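Local coordinates for Rbstp0775 protein (Geobacillus stearothermophilus, PDB 1RZ3), which is of unknown function but belongs to the phosphoribulokinase/uridine kinase family of P-loop proteins and is probably an ATP-binding kinase, at residues A99-T104 / T119-D124; G21-G26 / S125-I130; D59-E64 / L103-Y108; W88-L93 / K138-F143. One frame throughout, in Å; residues are numbered along the deposited sequence.

In the fold
Contact 2 lies in the central parallel sheet, where strand 23-29 pairs with strand 127-132 in the 2-3-1-4-5 strand order, consistent with a P-loop kinase core. Its chain loop encloses contacts 1 and 3, which share strand 102-109: contact 1 pairs that strand with 114-121 in the antiparallel hairpin, and contact 3 joins its far part to the loop after strand 53-57. Contact 4, helix 86-94 against the loop before strand 146-150, alternates along the chain with contacts 2 and 3 and has contact 1 nested inside its loop. Centres lie about 12 Å (1 and 2) to 19 Å (2 and 3) apart. All pairs but 2 and 3 touch, forming one packed body.

Contact 1: A99-T104 / T119-D124; sequences ASHQLT and TVYLSD. With CA (calcium ion), chain C.
Leu-103 and Val-120 form the hydrogen-bonded pair at the tight centre of this antiparallel hairpin: Leu-103 N gives to Val-120 O at 2.8 Å, and Val-120 N to Leu-103 O at 2.7 Å. On the face carrying these two, CD1 of Leu-103 meets CD1 of Leu-122 at 4.1 Å, while Val-120 and Leu-122 rest on strand 53-57. Past the strand end, His-101 O accepts from both Leu-122 N and Ser-123 N. His-101 CG is anti to the backbone N (chi1 -177°), and Ser-123 OG lies over one ring face, 3.0 Å from CE1 of His-101. The face carrying Gln-102, Thr-104, Thr-119 and Tyr-121 is looser and wetter, its two threonines sharing an OG1-OG1 hydrogen bond. Gln-102 runs alongside the tyrosine ring, amide turned 67° from it and OE1 3.2 Å from Tyr-121 CE1; one water accepts from NE2 and bonds Tyr-121 OH. An alanine at Gln-102 is likely to bare that ring flank and cost the water its donor. Backbone bonds and the apolar side chains of Leu-103, Val-120 and Leu-122 thus fix the inner side, and the outer offers polar groups to water; in the following loop OD1 of Asp-124 binds calcium at 2.3 Å.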
loop_
_atom_site.group_PDB
_atom_site.type_symbol
_atom_site.label_atom_id
_atom_site.label_comp_id
_atom_site.label_asym_id
_atom_site.label_seq_id
_atom_site.Cartn_x
_atom_site.Cartn_y
_atom_site.Cartn_z
ATOM N N ALA A 99 16.318 2.055 7.201
ATOM C CA ALA A 99 17.694 1.599 7.355
ATOM C C ALA A 99 18.035 0.133 7.122
ATOM O O ALA A 99 19.208 -0.193 6.959
ATOM C CB ALA A 99 18.210 2.021 8.731
ATOM N N SER A 100 17.046 -0.755 7.106
ATOM C CA SER A 100 17.344 -2.171 6.909
ATOM C C SER A 100 17.925 -2.488 5.537
ATOM O O SER A 100 17.547 -1.889 4.531
ATOM C CB SER A 100 16.097 -3.025 7.145
ATOM O OG SER A 100 15.765 -3.054 8.526
ATOM N N HIS A 101 18.848 -3.446 5.501
ATOM C CA HIS A 101 19.480 -3.842 4.249
ATOM C C HIS A 101 18.544 -4.734 3.434
ATOM O O HIS A 101 18.444 -4.618 2.212
ATOM C CB HIS A 101 20.775 -4.603 4.540
ATOM C CG HIS A 101 21.538 -4.986 3.312
ATOM N ND1 HIS A 101 22.249 -4.072 2.561
ATOM C CD2 HIS A 101 21.707 -6.184 2.704
ATOM C CE1 HIS A 101 22.825 -4.694 1.548
ATOM N NE2 HIS A 101 22.513 -5.975 1.611
ATOM N N GLN A 102 17.845 -5.623 4.124
ATOM C CA GLN A 102 16.940 -6.545 3.457
ATOM C C GLN A 102 15.849 -6.960 4.425
ATOM O O GLN A 102 15.993 -6.800 5.637
ATOM C CB GLN A 102 17.716 -7.782 3.006
ATOM C CG GLN A 102 18.335 -8.551 4.169
ATOM C CD GLN A 102 19.358 -9.573 3.727
ATOM O OE1 GLN A 102 20.459 -9.222 3.301
ATOM N NE2 GLN A 102 19.001 -10.847 3.821
ATOM N N LEU A 103 14.764 -7.497 3.883
ATOM C CA LEU A 103 13.647 -7.954 4.698
ATOM C C LEU A 103 13.174 -9.309 4.205
ATOM O O LEU A 103 13.062 -9.536 2.999
ATOM C CB LEU A 103 12.475 -6.972 4.610
ATOM C CG LEU A 103 12.707 -5.527 5.045
ATOM C CD1 LEU A 103 11.446 -4.723 4.803
ATOM C CD2 LEU A 103 13.099 -5.487 6.513
ATOM N N THR A 104 12.907 -10.208 5.145
ATOM C CA THR A 104 12.393 -11.529 4.817
ATOM C C THR A 104 10.985 -11.532 5.402
ATOM O O THR A 104 10.798 -11.421 6.613
ATOM C CB THR A 104 13.246 -12.635 5.443
ATOM O OG1 THR A 104 14.562 -12.592 4.872
ATOM C CG2 THR A 104 12.631 -14.000 5.170
ATOM N N THR A 119 12.593 -13.020 0.352
ATOM C CA THR A 119 13.404 -11.880 0.748
ATOM C C THR A 119 13.383 -10.734 -0.254
ATOM O O THR A 119 13.397 -10.950 -1.465
ATOM C CB THR A 119 14.864 -12.333 0.980
ATOM O OG1 THR A 119 14.893 -13.299 2.039
ATOM C CG2 THR A 119 15.752 -11.147 1.346
ATOM N N VAL A 120 13.331 -9.513 0.266
ATOM C CA VAL A 120 13.353 -8.325 -0.570
ATOM C C VAL A 120 14.539 -7.481 -0.113
ATOM O O VAL A 120 14.677 -7.181 1.071
ATOM C CB VAL A 120 12.055 -7.485 -0.436
ATOM C CG1 VAL A 120 12.176 -6.207 -1.266
ATOM C CG2 VAL A 120 10.863 -8.294 -0.915
ATOM N N TYR A 121 15.405 -7.116 -1.047
ATOM C CA TYR A 121 16.572 -6.308 -0.710
ATOM C C TYR A 121 16.294 -4.824 -0.899
ATOM O O TYR A 121 15.851 -4.397 -1.968
ATOM C CB TYR A 121 17.761 -6.731 -1.576
ATOM C CG TYR A 121 18.289 -8.093 -1.204
ATOM C CD1 TYR A 121 19.267 -8.235 -0.218
ATOM C CD2 TYR A 121 17.770 -9.246 -1.795
ATOM C CE1 TYR A 121 19.716 -9.493 0.174
ATOM C CE2 TYR A 121 18.210 -10.509 -1.412
ATOM C CZ TYR A 121 19.184 -10.625 -0.424
ATOM O OH TYR A 121 19.621 -11.872 -0.034
ATOM N N LEU A 122 16.546 -4.049 0.152
ATOM C CA LEU A 122 16.349 -2.606 0.125
ATOM C C LEU A 122 17.666 -1.940 -0.241
ATOM O O LEU A 122 17.698 -0.952 -0.977
ATOM C CB LEU A 122 15.882 -2.116 1.498
ATOM C CG LEU A 122 14.569 -2.743 1.981
ATOM C CD1 LEU A 122 14.139 -2.100 3.294
ATOM C CD2 LEU A 122 13.501 -2.546 0.918
ATOM N N SER A 123 18.746 -2.503 0.296
ATOM C CA SER A 123 20.113 -2.044 0.069
ATOM C C SER A 123 20.277 -0.595 -0.372
ATOM O O SER A 123 20.043 0.319 0.416
ATOM C CB SER A 123 20.805 -2.972 -0.932
ATOM O OG SER A 123 20.694 -4.323 -0.517
ATOM N N ASP A 124 20.673 -0.369 -1.624
ATOM C CA ASP A 124 20.878 1.002 -2.079
ATOM C C ASP A 124 19.717 1.617 -2.858
ATOM O O ASP A 124 19.922 2.452 -3.744
ATOM C CB ASP A 124 22.187 1.105 -2.887
ATOM C CG ASP A 124 22.103 0.420 -4.236
ATOM O OD1 ASP A 124 21.360 -0.573 -4.356
ATOM O OD2 ASP A 124 22.795 0.867 -5.173
HETATM CA CA CA C . 20.795 -2.080 -6.030
HETATM O O HOH W 1 21.352 -12.262 2.123
HETATM O O HOH W 2 20.323 0.249 -6.964
HETATM O O HOH W 3 22.493 -3.437 -7.008
#

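Contact 2: G21-G26 / S125-I130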
loop_
_atom_site.group_PDB
_atom_site.type_symbol
_atom_site.label_atom_id
_atom_site.label_comp_id
_atom_site.label_asym_id
_atom_site.label_seq_id
_atom_site.Cartn_x
_atom_site.Cartn_y
_atom_site.Cartn_z
ATOM N N GLY A 21 18.127 10.451 2.263
ATOM C CA GLY A 21 18.249 9.013 2.394
ATOM C C GLY A 21 17.170 8.406 1.516
ATOM O O GLY A 21 16.793 9.003 0.511
ATOM N N ARG A 22 16.664 7.235 1.884
ATOM C CA ARG A 22 15.628 6.587 1.091
ATOM C C ARG A 22 14.332 7.381 1.192
ATOM O O ARG A 22 13.987 7.890 2.261
ATOM C CB ARG A 22 15.367 5.164 1.598
ATOM C CG ARG A 22 16.534 4.211 1.482
ATOM C CD ARG A 22 16.204 2.888 2.144
ATOM N NE ARG A 22 17.332 1.961 2.118
ATOM C CZ ARG A 22 17.440 0.903 2.914
ATOM N NH1 ARG A 22 16.486 0.639 3.796
ATOM N NH2 ARG A 22 18.508 0.117 2.842
ATOM N N LEU A 23 13.625 7.496 0.077
ATOM C CA LEU A 23 12.349 8.197 0.062
ATOM C C LEU A 23 11.262 7.121 0.050
ATOM O O LEU A 23 11.233 6.273 -0.842
ATOM C CB LEU A 23 12.238 9.074 -1.185
ATOM C CG LEU A 23 11.000 9.971 -1.295
ATOM C CD1 LEU A 23 10.975 10.966 -0.135
ATOM C CD2 LEU A 23 11.027 10.706 -2.621
ATOM N N VAL A 24 10.385 7.139 1.048
ATOM C CA VAL A 24 9.311 6.157 1.132
ATOM C C VAL A 24 8.002 6.738 0.595
ATOM O O VAL A 24 7.468 7.704 1.140
ATOM C CB VAL A 24 9.132 5.675 2.591
ATOM C CG1 VAL A 24 8.029 4.639 2.675
ATOM C CG2 VAL A 24 10.453 5.094 3.099
ATOM N N LEU A 25 7.501 6.135 -0.478
ATOM C CA LEU A 25 6.282 6.587 -1.140
ATOM C C LEU A 25 5.141 5.615 -0.898
ATOM O O LEU A 25 5.350 4.410 -0.782
ATOM C CB LEU A 25 6.511 6.684 -2.646
ATOM C CG LEU A 25 7.833 7.287 -3.118
ATOM C CD1 LEU A 25 8.029 6.990 -4.606
ATOM C CD2 LEU A 25 7.833 8.784 -2.852
ATOM N N GLY A 26 3.931 6.144 -0.830
ATOM C CA GLY A 26 2.788 5.284 -0.624
ATOM C C GLY A 26 1.719 5.582 -1.654
ATOM O O GLY A 26 1.489 6.740 -2.007
ATOM N N SER A 125 18.493 1.223 -2.519
ATOM C CA SER A 125 17.318 1.779 -3.194
ATOM C C SER A 125 17.270 3.287 -2.949
ATOM O O SER A 125 17.622 3.756 -1.866
ATOM C CB SER A 125 16.023 1.171 -2.635
ATOM O OG SER A 125 15.964 -0.230 -2.816
ATOM N N ASP A 126 16.840 4.046 -3.952
ATOM C CA ASP A 126 16.703 5.490 -3.791
ATOM C C ASP A 126 15.316 5.753 -3.209
ATOM O O ASP A 126 15.119 6.679 -2.410
ATOM C CB ASP A 126 16.818 6.204 -5.135
ATOM C CG ASP A 126 18.184 6.043 -5.761
ATOM O OD1 ASP A 126 19.185 6.399 -5.104
ATOM O OD2 ASP A 126 18.254 5.562 -6.910
HETATM N N MSE A 127 14.358 4.926 -3.618
HETATM C CA MSE A 127 12.984 5.064 -3.156
HETATM C C MSE A 127 12.347 3.708 -2.909
HETATM O O MSE A 127 12.670 2.726 -3.574
HETATM C CB MSE A 127 12.134 5.798 -4.201
HETATM C CG MSE A 127 12.718 7.100 -4.715
HETATM SE SE MSE A 127 11.450 8.074 -5.844
HETATM C CE MSE A 127 12.473 9.703 -6.084
ATOM N N ILE A 128 11.430 3.670 -1.948
ATOM C CA ILE A 128 10.698 2.460 -1.619
ATOM C C ILE A 128 9.249 2.820 -1.896
ATOM O O ILE A 128 8.746 3.820 -1.379
ATOM C CB ILE A 128 10.826 2.089 -0.120
ATOM C CG1 ILE A 128 12.302 1.937 0.266
ATOM C CG2 ILE A 128 10.035 0.803 0.162
ATOM C CD1 ILE A 128 13.057 0.944 -0.577
HETATM N N MSE A 129 8.577 2.026 -2.718
HETATM C CA MSE A 129 7.185 2.309 -3.034
HETATM C C MSE A 129 6.270 1.220 -2.501
HETATM O O MSE A 129 6.479 0.035 -2.758
HETATM C CB MSE A 129 6.994 2.447 -4.540
HETATM C CG MSE A 129 5.611 2.932 -4.912
HETATM SE SE MSE A 129 5.423 3.063 -6.806
HETATM C CE MSE A 129 6.495 4.643 -7.109
ATOM N N ILE A 130 5.256 1.637 -1.753
ATOM C CA ILE A 130 4.298 0.719 -1.155
ATOM C C ILE A 130 2.889 1.070 -1.622
ATOM O O ILE A 130 2.467 2.222 -1.517
ATOM C CB ILE A 130 4.360 0.814 0.389
ATOM C CG1 ILE A 130 5.793 0.532 0.857
ATOM C CG2 ILE A 130 3.372 -0.161 1.021
ATOM C CD1 ILE A 130 6.014 0.729 2.336
HETATM O O HOH W 4 19.274 2.917 0.336
#
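From Leu-23 beside Met-127 to Gly-26 beside Ile-130, the strands run parallel with axes 4.6 Å apart and 18° askew, and four backbone bonds alternate across them: Leu-23 N to Asp-126 O, Ile-128 N to Leu-23 O, Leu-25 N to Ile-128 O and Ile-130 N to Leu-25 O. On one face the leucines interlock with two selenomethionines. Met-127, extended beyond CG, lies alongside Leu-23, with its CE 3.9 Å from Leu-23 CD2. Leu-25 crosses both selenomethionines with a single methyl, CD1, which sits 3.8 Å from SE of Met-127. The same CD1 is 3.8 Å from CE of Met-129, whose chain bends at its last torsion (chi3 -73°) to bring that methyl round. Ile-14 of helix 3-15 covers Leu-25 and Met-127, and helix 35-48 packs on Met-129. On the other face Val-24 CG1 and Ile-130 CD1 are 4.4 Å apart, and Ile-128 packs on Cys-54 and Phe-56 of strand 53-57. At the strand entrance Arg-22 stretches straight from CG to NE, and NE gives to a water at 2.8 Å that lies in the guanidinium plane and donates in turn to Ser-125 O. NH1 goes to Leu-97 O, and NH2 to the carbonyls of Ser-100 and Ser-123. The interior pairing is therefore apolar on both faces, while one arginine gathers carbonyl oxygens at the start of the strand pair, an arrangement likely to stabilise its positive charge.

Contact 3: D59-E64 / L103-Y108; sequences DDHIVE and LTLPFY
Both His-61 (chi1 -48°) and Phe-107 (chi1 -82°) place CG anti to their own carbonyl carbon, and the two side chains then run side by side with CE1 of the imidazole directed at one face of the phenyl ring. The stack is T-shaped, planes 64° apart, with His-61 CE1 3.5 Å from Phe-107 CE1. The same imidazole carbon meets CD1 of Leu-105 at 3.8 Å. Asp-60 binds the strand by its backbone, its O accepting from Tyr-108 N at 2.7 Å, and a water donates to both Asp-60 OD1 and Tyr-108 O. The tyrosine side chain swings the other way from Phe-107, over the loop: CG1 and CD1 of Ile-62 both reach Tyr-108 CD2 at 3.5 Å, and Val-63 O lies above one ring face. The hydroxyl of Tyr-108 is hydrogen-bonded to Asp-113 and Arg-68. An alanine in place of Tyr-108 would probably open a gap beside Ile-62 and leave Asp-113 and Arg-68 without their shared phenol. The contact thus ties the loop after strand 53-57 to the hairpin: His-61 touches Phe-56 of that strand and Leu-89 of helix 86-94, Leu-105 reaches Phe-56 and Trp-88, and Phe-107 leans on Val-120 of strand 114-121.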
loop_
_atom_site.group_PDB
_atom_site.type_symbol
_atom_site.label_atom_id
_atom_site.label_comp_id
_atom_site.label_asym_id
_atom_site.label_seq_id
_atom_site.Cartn_x
_atom_site.Cartn_y
_atom_site.Cartn_z
ATOM N N ASP A 59 -1.255 -6.428 -0.535
ATOM C CA ASP A 59 -2.100 -7.619 -0.643
ATOM C C ASP A 59 -1.258 -8.889 -0.518
ATOM O O ASP A 59 -1.795 -9.974 -0.295
ATOM C CB ASP A 59 -2.868 -7.640 -1.965
ATOM C CG ASP A 59 -3.958 -6.588 -2.019
ATOM O OD1 ASP A 59 -4.640 -6.386 -0.989
ATOM O OD2 ASP A 59 -4.141 -5.970 -3.090
ATOM N N ASP A 60 0.058 -8.754 -0.670
ATOM C CA ASP A 60 0.963 -9.898 -0.534
ATOM C C ASP A 60 1.135 -10.240 0.943
ATOM O O ASP A 60 1.528 -11.356 1.292
ATOM C CB ASP A 60 2.379 -9.581 -1.051
ATOM C CG ASP A 60 2.465 -9.476 -2.562
ATOM O OD1 ASP A 60 1.688 -10.151 -3.261
ATOM O OD2 ASP A 60 3.344 -8.729 -3.047
ATOM N N HIS A 61 0.836 -9.285 1.817
ATOM C CA HIS A 61 1.085 -9.507 3.235
ATOM C C HIS A 61 -0.101 -9.623 4.177
ATOM O O HIS A 61 -0.057 -9.134 5.309
ATOM C CB HIS A 61 2.044 -8.421 3.720
ATOM C CG HIS A 61 3.231 -8.241 2.826
ATOM N ND1 HIS A 61 4.178 -9.227 2.645
ATOM C CD2 HIS A 61 3.588 -7.223 2.009
ATOM C CE1 HIS A 61 5.065 -8.824 1.752
ATOM N NE2 HIS A 61 4.730 -7.612 1.350
ATOM N N ILE A 62 -1.151 -10.285 3.713
ATOM C CA ILE A 62 -2.339 -10.488 4.527
ATOM C C ILE A 62 -2.256 -11.853 5.211
ATOM O O ILE A 62 -1.411 -12.688 4.859
ATOM C CB ILE A 62 -3.617 -10.428 3.671
ATOM C CG1 ILE A 62 -3.569 -11.498 2.575
ATOM C CG2 ILE A 62 -3.762 -9.042 3.061
ATOM C CD1 ILE A 62 -4.847 -11.622 1.790
ATOM N N VAL A 63 -3.128 -12.067 6.191
ATOM C CA VAL A 63 -3.169 -13.320 6.930
ATOM C C VAL A 63 -3.988 -14.382 6.200
ATOM O O VAL A 63 -4.668 -14.090 5.221
ATOM C CB VAL A 63 -3.769 -13.109 8.334
ATOM C CG1 VAL A 63 -2.926 -12.104 9.108
ATOM C CG2 VAL A 63 -5.211 -12.615 8.217
ATOM N N GLU A 64 -3.911 -15.617 6.688
ATOM C CA GLU A 64 -4.638 -16.742 6.101
ATOM C C GLU A 64 -6.153 -16.542 6.218
ATOM O O GLU A 64 -6.621 -15.805 7.087
ATOM C CB GLU A 64 -4.238 -18.035 6.816
ATOM C CG GLU A 64 -4.469 -17.969 8.315
ATOM C CD GLU A 64 -3.836 -19.121 9.068
ATOM O OE1 GLU A 64 -4.245 -20.280 8.845
ATOM O OE2 GLU A 64 -2.929 -18.859 9.886
ATOM N N LEU A 103 14.764 -7.497 3.883
ATOM C CA LEU A 103 13.647 -7.954 4.698
ATOM C C LEU A 103 13.174 -9.309 4.205
ATOM O O LEU A 103 13.062 -9.536 2.999
ATOM C CB LEU A 103 12.475 -6.972 4.610
ATOM C CG LEU A 103 12.707 -5.527 5.045
ATOM C CD1 LEU A 103 11.446 -4.723 4.803
ATOM C CD2 LEU A 103 13.099 -5.487 6.513
ATOM N N THR A 104 12.907 -10.208 5.145
ATOM C CA THR A 104 12.393 -11.529 4.817
ATOM C C THR A 104 10.985 -11.532 5.402
ATOM O O THR A 104 10.798 -11.421 6.613
ATOM C CB THR A 104 13.246 -12.635 5.443
ATOM O OG1 THR A 104 14.562 -12.592 4.872
ATOM C CG2 THR A 104 12.631 -14.000 5.170
ATOM N N LEU A 105 9.998 -11.632 4.525
ATOM C CA LEU A 105 8.606 -11.582 4.941
ATOM C C LEU A 105 7.791 -12.741 4.393
ATOM O O LEU A 105 8.153 -13.352 3.382
ATOM C CB LEU A 105 7.972 -10.284 4.437
ATOM C CG LEU A 105 8.687 -8.956 4.689
ATOM C CD1 LEU A 105 8.150 -7.898 3.740
ATOM C CD2 LEU A 105 8.496 -8.533 6.133
ATOM N N PRO A 106 6.675 -13.061 5.063
ATOM C CA PRO A 106 5.819 -14.151 4.597
ATOM C C PRO A 106 4.953 -13.578 3.478
ATOM O O PRO A 106 4.252 -12.583 3.673
ATOM C CB PRO A 106 5.012 -14.513 5.842
ATOM C CG PRO A 106 4.867 -13.190 6.535
ATOM C CD PRO A 106 6.260 -12.598 6.401
ATOM N N PHE A 107 5.037 -14.173 2.296
ATOM C CA PHE A 107 4.247 -13.714 1.166
ATOM C C PHE A 107 3.044 -14.632 0.997
ATOM O O PHE A 107 3.193 -15.849 0.893
ATOM C CB PHE A 107 5.105 -13.692 -0.101
ATOM C CG PHE A 107 5.961 -12.455 -0.224
ATOM C CD1 PHE A 107 5.561 -11.398 -1.035
ATOM C CD2 PHE A 107 7.149 -12.339 0.489
ATOM C CE1 PHE A 107 6.333 -10.237 -1.138
ATOM C CE2 PHE A 107 7.929 -11.186 0.396
ATOM C CZ PHE A 107 7.517 -10.130 -0.423
ATOM N N TYR A 108 1.854 -14.043 0.978
ATOM C CA TYR A 108 0.621 -14.810 0.859
ATOM C C TYR A 108 0.258 -15.255 -0.554
ATOM O O TYR A 108 0.261 -14.459 -1.496
ATOM C CB TYR A 108 -0.545 -14.004 1.431
ATOM C CG TYR A 108 -1.843 -14.769 1.489
ATOM C CD1 TYR A 108 -1.984 -15.871 2.330
ATOM C CD2 TYR A 108 -2.940 -14.379 0.721
ATOM C CE1 TYR A 108 -3.186 -16.565 2.410
ATOM C CE2 TYR A 108 -4.153 -15.070 0.791
ATOM C CZ TYR A 108 -4.265 -16.160 1.640
ATOM O OH TYR A 108 -5.456 -16.839 1.736
HETATM O O HOH W 5 2.395 -12.935 -2.547
#

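Contact 4: W88-L93 / K138-F143; sequences WLTHQL and KEWRPF
Glu-139 makes the first touch along the loop, its CB 3.8 Å from Thr-90 OG1 on helix 86-94. Its chain then bends at chi2 (74°), and the carboxylate leaves the helix for a salt bridge with the preceding residue, Lys-138 NZ lying 2.8 Å from Glu-139 OE2 in a hydrogen bond of weak geometry. Trp-140 carries the middle of the contact. Its indole meets the helix with the pyrrole edge, and Thr-90 OG1 lies in the ring plane, 3.2 Å from NE1. That hydroxyl is hydrogen-bonded to Val-86 O, one turn back; the same carbonyl accepts a weak hydrogen bond from Trp-140 NE1. Farther round the same indole, CZ2 approaches CD1 of Leu-89 at 3.9 Å. The ring is further hemmed in by a stack with Phe-94 and a cation-pi contact from Arg-137. A 3-10 turn, closed by Phe-143 N giving to Trp-140 O at 3.0 Å, then returns the chain to the helix. Phe-143 crosses Thr-90 at about a right angle and offers CE2 to its CG2 at 4.2 Å. Thr-90 holds OG1 beside the backbone N (chi1 -60°), which leaves CG2 anti to it and turns one branch to the indole and the other to the phenyl ring. The contact is mainly apolar, with one buried hydroxyl: carbon packs on carbon at Leu-89 and Phe-143, Val-86 O satisfies the threonine, and the carboxylate of Glu-139 turns to Lys-138.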
loop_
_atom_site.group_PDB
_atom_site.type_symbol
_atom_site.label_atom_id
_atom_site.label_comp_id
_atom_site.label_asym_id
_atom_site.label_seq_id
_atom_site.Cartn_x
_atom_site.Cartn_y
_atom_site.Cartn_z
ATOM N N TRP A 88 2.538 -6.390 13.592
ATOM C CA TRP A 88 3.694 -7.140 13.108
ATOM C C TRP A 88 4.307 -6.401 11.915
ATOM O O TRP A 88 5.532 -6.251 11.827
ATOM C CB TRP A 88 3.284 -8.557 12.682
ATOM C CG TRP A 88 4.456 -9.451 12.368
ATOM C CD1 TRP A 88 5.165 -10.216 13.250
ATOM C CD2 TRP A 88 5.084 -9.629 11.091
ATOM N NE1 TRP A 88 6.196 -10.858 12.604
ATOM C CE2 TRP A 88 6.170 -10.514 11.277
ATOM C CE3 TRP A 88 4.838 -9.121 9.806
ATOM C CZ2 TRP A 88 7.008 -10.905 10.229
ATOM C CZ3 TRP A 88 5.673 -9.510 8.763
ATOM C CH2 TRP A 88 6.745 -10.395 8.983
ATOM N N LEU A 89 3.457 -5.929 11.004
ATOM C CA LEU A 89 3.941 -5.209 9.825
ATOM C C LEU A 89 4.616 -3.903 10.211
ATOM O O LEU A 89 5.591 -3.487 9.578
ATOM C CB LEU A 89 2.790 -4.949 8.853
ATOM C CG LEU A 89 2.335 -6.234 8.151
ATOM C CD1 LEU A 89 0.993 -6.011 7.484
ATOM C CD2 LEU A 89 3.400 -6.670 7.137
ATOM N N THR A 90 4.109 -3.251 11.253
ATOM C CA THR A 90 4.722 -2.007 11.701
ATOM C C THR A 90 6.148 -2.319 12.161
ATOM O O THR A 90 7.097 -1.620 11.813
ATOM C CB THR A 90 3.963 -1.386 12.894
ATOM O OG1 THR A 90 2.612 -1.099 12.513
ATOM C CG2 THR A 90 4.646 -0.096 13.337
ATOM N N HIS A 91 6.283 -3.381 12.948
ATOM C CA HIS A 91 7.582 -3.796 13.481
ATOM C C HIS A 91 8.543 -4.367 12.442
ATOM O O HIS A 91 9.716 -3.995 12.399
ATOM C CB HIS A 91 7.394 -4.864 14.566
ATOM C CG HIS A 91 6.915 -4.335 15.882
ATOM N ND1 HIS A 91 5.856 -3.458 15.997
ATOM C CD2 HIS A 91 7.320 -4.603 17.147
ATOM C CE1 HIS A 91 5.630 -3.210 17.275
ATOM N NE2 HIS A 91 6.504 -3.892 17.995
ATOM N N GLN A 92 8.041 -5.270 11.610
ATOM C CA GLN A 92 8.886 -5.945 10.632
ATOM C C GLN A 92 9.018 -5.338 9.245
ATOM O O GLN A 92 9.895 -5.740 8.477
ATOM C CB GLN A 92 8.443 -7.405 10.509
ATOM C CG GLN A 92 8.474 -8.161 11.833
ATOM C CD GLN A 92 9.795 -8.009 12.560
ATOM O OE1 GLN A 92 10.861 -8.036 11.943
ATOM N NE2 GLN A 92 9.734 -7.855 13.881
ATOM N N LEU A 93 8.154 -4.387 8.909
ATOM C CA LEU A 93 8.235 -3.762 7.598
ATOM C C LEU A 93 8.409 -2.244 7.651
ATOM O O LEU A 93 9.476 -1.718 7.334
ATOM C CB LEU A 93 6.989 -4.106 6.764
ATOM C CG LEU A 93 6.874 -3.474 5.367
ATOM C CD1 LEU A 93 8.062 -3.871 4.517
ATOM C CD2 LEU A 93 5.579 -3.933 4.707
ATOM N N LYS A 138 -3.152 5.090 11.308
ATOM C CA LYS A 138 -2.237 5.744 12.243
ATOM C C LYS A 138 -0.898 5.072 12.521
ATOM O O LYS A 138 0.114 5.750 12.697
ATOM C CB LYS A 138 -2.952 6.001 13.571
ATOM C CG LYS A 138 -3.430 4.745 14.270
ATOM C CD LYS A 138 -4.145 5.085 15.578
ATOM C CE LYS A 138 -4.643 3.828 16.287
ATOM N NZ LYS A 138 -5.582 3.028 15.444
ATOM N N GLU A 139 -0.890 3.746 12.566
ATOM C CA GLU A 139 0.326 3.000 12.850
ATOM C C GLU A 139 1.404 3.093 11.768
ATOM O O GLU A 139 2.603 3.093 12.077
ATOM C CB GLU A 139 -0.014 1.520 13.077
ATOM C CG GLU A 139 -0.911 1.214 14.279
ATOM C CD GLU A 139 -2.377 1.596 14.086
ATOM O OE1 GLU A 139 -2.836 1.743 12.932
ATOM O OE2 GLU A 139 -3.084 1.728 15.108
ATOM N N TRP A 140 0.979 3.171 10.507
ATOM C CA TRP A 140 1.910 3.209 9.381
ATOM C C TRP A 140 2.273 4.596 8.847
ATOM O O TRP A 140 3.377 4.803 8.338
ATOM C CB TRP A 140 1.356 2.352 8.239
ATOM C CG TRP A 140 1.051 0.924 8.634
ATOM C CD1 TRP A 140 1.548 0.240 9.712
ATOM C CD2 TRP A 140 0.241 -0.010 7.909
ATOM N NE1 TRP A 140 1.101 -1.061 9.699
ATOM C CE2 TRP A 140 0.297 -1.242 8.604
ATOM C CE3 TRP A 140 -0.522 0.072 6.737
ATOM C CZ2 TRP A 140 -0.383 -2.380 8.165
ATOM C CZ3 TRP A 140 -1.196 -1.059 6.297
ATOM C CH2 TRP A 140 -1.123 -2.270 7.010
ATOM N N ARG A 141 1.345 5.541 8.963
ATOM C CA ARG A 141 1.551 6.920 8.495
ATOM C C ARG A 141 2.920 7.575 8.713
ATOM O O ARG A 141 3.490 8.163 7.789
ATOM C CB ARG A 141 0.515 7.862 9.132
ATOM C CG ARG A 141 -0.892 7.725 8.642
ATOM C CD ARG A 141 -1.646 9.048 8.840
ATOM N NE ARG A 141 -1.911 9.398 10.238
ATOM C CZ ARG A 141 -2.960 8.968 10.936
ATOM N NH1 ARG A 141 -3.846 8.161 10.373
ATOM N NH2 ARG A 141 -3.144 9.369 12.187
ATOM N N PRO A 142 3.457 7.501 9.940
ATOM C CA PRO A 142 4.754 8.121 10.229
ATOM C C PRO A 142 5.912 7.679 9.353
ATOM O O PRO A 142 6.909 8.381 9.249
ATOM C CB PRO A 142 5.004 7.760 11.695
ATOM C CG PRO A 142 3.625 7.454 12.240
ATOM C CD PRO A 142 2.974 6.733 11.102
ATOM N N PHE A 143 5.778 6.524 8.713
ATOM C CA PHE A 143 6.874 6.003 7.909
ATOM C C PHE A 143 6.841 6.311 6.420
ATOM O O PHE A 143 7.695 5.832 5.671
ATOM C CB PHE A 143 6.984 4.497 8.162
ATOM C CG PHE A 143 7.147 4.163 9.617
ATOM C CD1 PHE A 143 8.331 4.467 10.280
ATOM C CD2 PHE A 143 6.085 3.637 10.349
ATOM C CE1 PHE A 143 8.456 4.259 11.653
ATOM C CE2 PHE A 143 6.198 3.427 11.722
ATOM C CZ PHE A 143 7.387 3.741 12.374
#